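Local atomic coordinates of subtilisin-like protein (Prochloron didemni, PDB entry 3ZXY), a protein that is probably a serine endopeptidase of the subtilisin (S8) family, represented here by the protease domain of the longer PatA protein. Residues A[91-94]-A[95-98]; A[129-132]-A[133-137]. The protein carries 1 engineered substitution. All coordinates share one frame; numbering follows the deposited sequence.

Contact 1 of 2, residues A[91-94]-A[95-98]; sequences QLDL and ARGI
Asp93 and Arg96, three residues apart on one helix, form a salt bridge that shows how neighbouring turns can tie their side chains together. NH1 of Arg96 donates to OD1 of Asp93 over 3.0 Å, and the bond is nearly straight at 165°. The acceptor lies within the guanidinium plane, at its edge, and is approached through the anti lone pair, the one facing away from OD2. The carboxylate plane is nonetheless turned 45° from the guanidinium plane, so the two groups do not pair as a flat fork; OD2 instead accepts from the backbone N of Thr90, at the start of the helix.

Arg96 gets there by doubling back. Its chain leaves the backbone extended, with CG anti to N, then bends at chi3 (-55°), which brings the guanidinium back over the preceding turn. O of Leu92 lies over one face, displaced toward the rim, and NH2 lies 4.0 Å from CG of Leu92. A water adds a second link: it donates to O of Asp93 at 2.8 Å and accepts a weak bond from NH1 of Arg96.

Regular i to i+4 backbone bonds run beneath, among them Ile98 N to Leu94 O at 2.9 Å. CG1 of Ile98 stands beside its own backbone N, which leaves it 3.4 Å from O of Leu94. On the buried side, Leu94 and Ile98 both pack on Ile111 of strand 108-111, while Gln91 and Ile98 rest on Leu126 of helix 124-135, joining this helix to the central sheet and to the next helix.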
loop_
_atom_site.group_PDB
_atom_site.type_symbol
_atom_site.label_atom_id
_atom_site.label_comp_id
_atom_site.label_asym_id
_atom_site.label_seq_id
_atom_site.Cartn_x
_atom_site.Cartn_y
_atom_site.Cartn_z
ATOM N N GLN A 91 -11.907 -11.618 6.882
ATOM C CA GLN A 91 -11.485 -10.428 7.620
ATOM C C GLN A 91 -10.671 -10.805 8.855
ATOM O O GLN A 91 -9.798 -10.043 9.263
ATOM C CB GLN A 91 -12.695 -9.581 8.006
ATOM C CG GLN A 91 -13.337 -8.910 6.805
ATOM C CD GLN A 91 -14.443 -7.949 7.192
ATOM O OE1 GLN A 91 -14.416 -7.354 8.282
ATOM N NE2 GLN A 91 -15.437 -7.810 6.320
ATOM N N LEU A 92 -10.935 -11.964 9.438
ATOM C CA LEU A 92 -10.139 -12.458 10.561
ATOM C C LEU A 92 -8.709 -12.780 10.119
ATOM O O LEU A 92 -7.755 -12.484 10.837
ATOM C CB LEU A 92 -10.788 -13.690 11.210
ATOM C CG LEU A 92 -9.984 -14.399 12.316
ATOM C CD1 LEU A 92 -9.654 -13.442 13.465
ATOM C CD2 LEU A 92 -10.700 -15.639 12.842
ATOM N N ASP A 93 -8.561 -13.380 8.938
ATOM C CA ASP A 93 -7.230 -13.657 8.380
ATOM C C ASP A 93 -6.453 -12.358 8.149
ATOM O O ASP A 93 -5.248 -12.283 8.383
ATOM C CB ASP A 93 -7.319 -14.416 7.046
ATOM C CG ASP A 93 -7.930 -15.797 7.180
ATOM O OD1 ASP A 93 -7.715 -16.502 8.206
ATOM O OD2 ASP A 93 -8.640 -16.206 6.227
ATOM N N LEU A 94 -7.140 -11.350 7.634
ATOM C CA LEU A 94 -6.562 -10.011 7.464
ATOM C C LEU A 94 -6.121 -9.466 8.803
ATOM O O LEU A 94 -5.013 -8.937 8.936
ATOM C CB LEU A 94 -7.564 -9.015 6.859
ATOM C CG LEU A 94 -7.755 -8.944 5.349
ATOM C CD1 LEU A 94 -8.830 -7.920 5.001
ATOM C CD2 LEU A 94 -6.428 -8.588 4.716
ATOM N N ALA A 95 -6.996 -9.575 9.798
ATOM C CA ALA A 95 -6.688 -9.033 11.132
ATOM C C ALA A 95 -5.443 -9.687 11.705
ATOM O O ALA A 95 -4.599 -9.017 12.301
ATOM C CB ALA A 95 -7.871 -9.212 12.088
ATOM N N ARG A 96 -5.317 -10.997 11.521
ATOM C CA ARG A 96 -4.142 -11.729 11.991
ATOM C C ARG A 96 -2.858 -11.219 11.333
ATOM O O ARG A 96 -1.830 -11.071 11.994
ATOM C CB ARG A 96 -4.308 -13.222 11.711
ATOM C CG ARG A 96 -3.196 -14.074 12.287
ATOM C CD ARG A 96 -3.354 -15.561 11.989
ATOM N NE ARG A 96 -4.650 -16.108 12.422
ATOM C CZ ARG A 96 -5.693 -16.352 11.624
ATOM N NH1 ARG A 96 -5.632 -16.120 10.314
ATOM N NH2 ARG A 96 -6.816 -16.853 12.142
ATOM N N GLY A 97 -2.916 -10.947 10.036
ATOM C CA GLY A 97 -1.761 -10.434 9.317
ATOM C C GLY A 97 -1.380 -9.047 9.804
ATOM O O GLY A 97 -0.201 -8.714 9.898
ATOM N N ILE A 98 -2.387 -8.217 10.057
ATOM C CA ILE A 98 -2.150 -6.862 10.545
ATOM C C ILE A 98 -1.445 -6.916 11.905
ATOM O O ILE A 98 -0.443 -6.238 12.120
ATOM C CB ILE A 98 -3.463 -6.069 10.638
ATOM C CG1 ILE A 98 -3.984 -5.732 9.235
ATOM C CG2 ILE A 98 -3.271 -4.801 11.463
ATOM C CD1 ILE A 98 -5.409 -5.205 9.207
HETATM O O HOH W 1 -3.628 -14.587 8.140
#

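Contact 2 of 2, residues A[129-132]-A[133-137]; sequences AVSL and CRQNN
O of Leu132 is gripped twice by Asn136, once through the side chain and once through the backbone. ND2 of Asn136 donates to it over 3.0 Å in an almost straight bond (169°), with the oxygen lying in the plane of the amide. The backbone N of Asn136 also donates to it, at a more bent 139°, and the two donors arrive from opposite faces of the carbonyl plane. The side chain can fold back in this way because CG of Asn136 stands beside its own N (chi1 -78°), and the amide is then rotated about CB-CG to aim ND2 at the preceding turn. The same nitrogen sits 3.4 Å from CD1 of Leu132, whose side chain crosses that of Asn136 at a slant.

One residue earlier, N of Gln135 donates to O of Ser131 at 2.8 Å, and CG of Gln135 lies 3.2 Å from that oxygen. Arg134 bends at its third torsion so that NH2 reaches OG of Ser131, in a weak bond of 3.3 Å; O of Ser131 lies over one face of its guanidinium.

The inward side carries Ala129, Val130 and Cys133. Ala129 packs on Ala95 and Cys133 on Val102, both of helix 91-103, while Val130 meets Leu158 and Val161. Asn137, with positive phi, follows the helix, and its side-chain amide is hydrogen-bonded to OD1 of Asp236 and N of Gln238. The whole is the C-terminal end of a surface helix in the alpha/beta subtilase fold, where an asparagine side chain supplies an extra donor to a last-turn carbonyl before the chain enters strand 139-143.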
loop_
_atom_site.group_PDB
_atom_site.type_symbol
_atom_site.label_atom_id
_atom_site.label_comp_id
_atom_site.label_asym_id
_atom_site.label_seq_id
_atom_site.Cartn_x
_atom_site.Cartn_y
_atom_site.Cartn_z
ATOM N N ALA A 129 -8.004 -4.766 14.874
ATOM C CA ALA A 129 -6.655 -4.748 14.317
ATOM C C ALA A 129 -6.333 -3.364 13.764
ATOM O O ALA A 129 -5.213 -2.871 13.900
ATOM C CB ALA A 129 -6.497 -5.810 13.242
ATOM N N VAL A 130 -7.320 -2.717 13.159
ATOM C CA VAL A 130 -7.113 -1.371 12.629
ATOM C C VAL A 130 -6.965 -0.369 13.774
ATOM O O VAL A 130 -6.145 0.551 13.702
ATOM C CB VAL A 130 -8.242 -0.993 11.650
ATOM C CG1 VAL A 130 -8.117 0.458 11.201
ATOM C CG2 VAL A 130 -8.189 -1.915 10.452
ATOM N N SER A 131 -7.728 -0.562 14.843
ATOM C CA SER A 131 -7.573 0.247 16.054
ATOM C C SER A 131 -6.170 0.094 16.638
ATOM O O SER A 131 -5.575 1.080 17.095
ATOM C CB SER A 131 -8.641 -0.133 17.087
ATOM O OG SER A 131 -8.469 0.604 18.293
ATOM N N LEU A 132 -5.629 -1.125 16.618
ATOM C CA LEU A 132 -4.265 -1.390 17.091
ATOM C C LEU A 132 -3.251 -0.567 16.287
ATOM O O LEU A 132 -2.312 -0.001 16.855
ATOM C CB LEU A 132 -3.934 -2.886 16.979
ATOM C CG LEU A 132 -2.527 -3.336 17.380
ATOM C CD1 LEU A 132 -2.367 -3.227 18.888
ATOM C CD2 LEU A 132 -2.231 -4.754 16.900
ATOM N N CYS A 133 -3.424 -0.518 14.971
ATOM C CA CYS A 133 -2.563 0.321 14.140
ATOM C C CYS A 133 -2.662 1.779 14.561
ATOM O O CYS A 133 -1.644 2.475 14.681
ATOM C CB CYS A 133 -2.944 0.208 12.669
ATOM S SG CYS A 133 -2.581 -1.412 11.978
ATOM N N ARG A 134 -3.882 2.244 14.779
ATOM C CA ARG A 134 -4.104 3.651 15.134
ATOM C C ARG A 134 -3.445 3.965 16.476
ATOM O O ARG A 134 -2.789 5.008 16.636
ATOM C CB ARG A 134 -5.606 3.957 15.151
ATOM C CG ARG A 134 -5.960 5.434 15.305
ATOM C CD ARG A 134 -7.472 5.621 15.381
ATOM N NE ARG A 134 -8.065 4.710 16.372
ATOM C CZ ARG A 134 -8.014 4.855 17.703
ATOM N NH1 ARG A 134 -7.428 5.911 18.271
ATOM N NH2 ARG A 134 -8.580 3.934 18.482
ATOM N N GLN A 135 -3.575 3.056 17.440
ATOM C CA GLN A 135 -2.988 3.261 18.762
ATOM C C GLN A 135 -1.448 3.203 18.776
ATOM O O GLN A 135 -0.814 3.831 19.632
ATOM C CB GLN A 135 -3.576 2.265 19.751
ATOM C CG GLN A 135 -5.064 2.486 19.967
ATOM C CD GLN A 135 -5.687 1.384 20.793
ATOM O OE1 GLN A 135 -5.982 0.297 20.281
ATOM N NE2 GLN A 135 -5.898 1.656 22.074
ATOM N N ASN A 136 -0.856 2.469 17.833
ATOM C CA ASN A 136 0.601 2.331 17.722
ATOM C C ASN A 136 1.241 3.217 16.647
ATOM O O ASN A 136 2.443 3.101 16.375
ATOM C CB ASN A 136 0.966 0.872 17.446
ATOM C CG ASN A 136 0.895 0.016 18.697
ATOM O OD1 ASN A 136 1.874 -0.106 19.445
ATOM N ND2 ASN A 136 -0.270 -0.534 18.960
ATOM N N ASN A 137 0.439 4.099 16.062
ATOM C CA ASN A 137 0.892 4.963 14.967
ATOM C C ASN A 137 1.558 4.194 13.812
ATOM O O ASN A 137 2.696 4.470 13.408
ATOM C CB ASN A 137 1.802 6.069 15.499
ATOM C CG ASN A 137 1.968 7.218 14.522
ATOM O OD1 ASN A 137 1.302 7.272 13.480
ATOM N ND2 ASN A 137 2.866 8.134 14.852
#

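Overall arrangement
Contact 1 opens helix 91-103 and contact 2 closes helix 124-135, so they follow in series along the chain with strand 108-111 between them. Their centres are 13 Å apart, and the helices meet directly: CG2 of Ile98 lies 3.5 Å from SG of Cys133. Both belong to the helical layer that flanks the parallel seven-stranded sheet, in which strands 108-111 and 139-143 are neighbours. In both, arginine-bearing polar bonds lie at the more exposed side, while Ala95, Ile98, Ala129 and Cys133 form the seam between the helices. Contact 1 is the nearer to the predicted charge relay residues, Leu94 being about 9 Å from Asp16 between side chains, whereas contact 2 lies away from them.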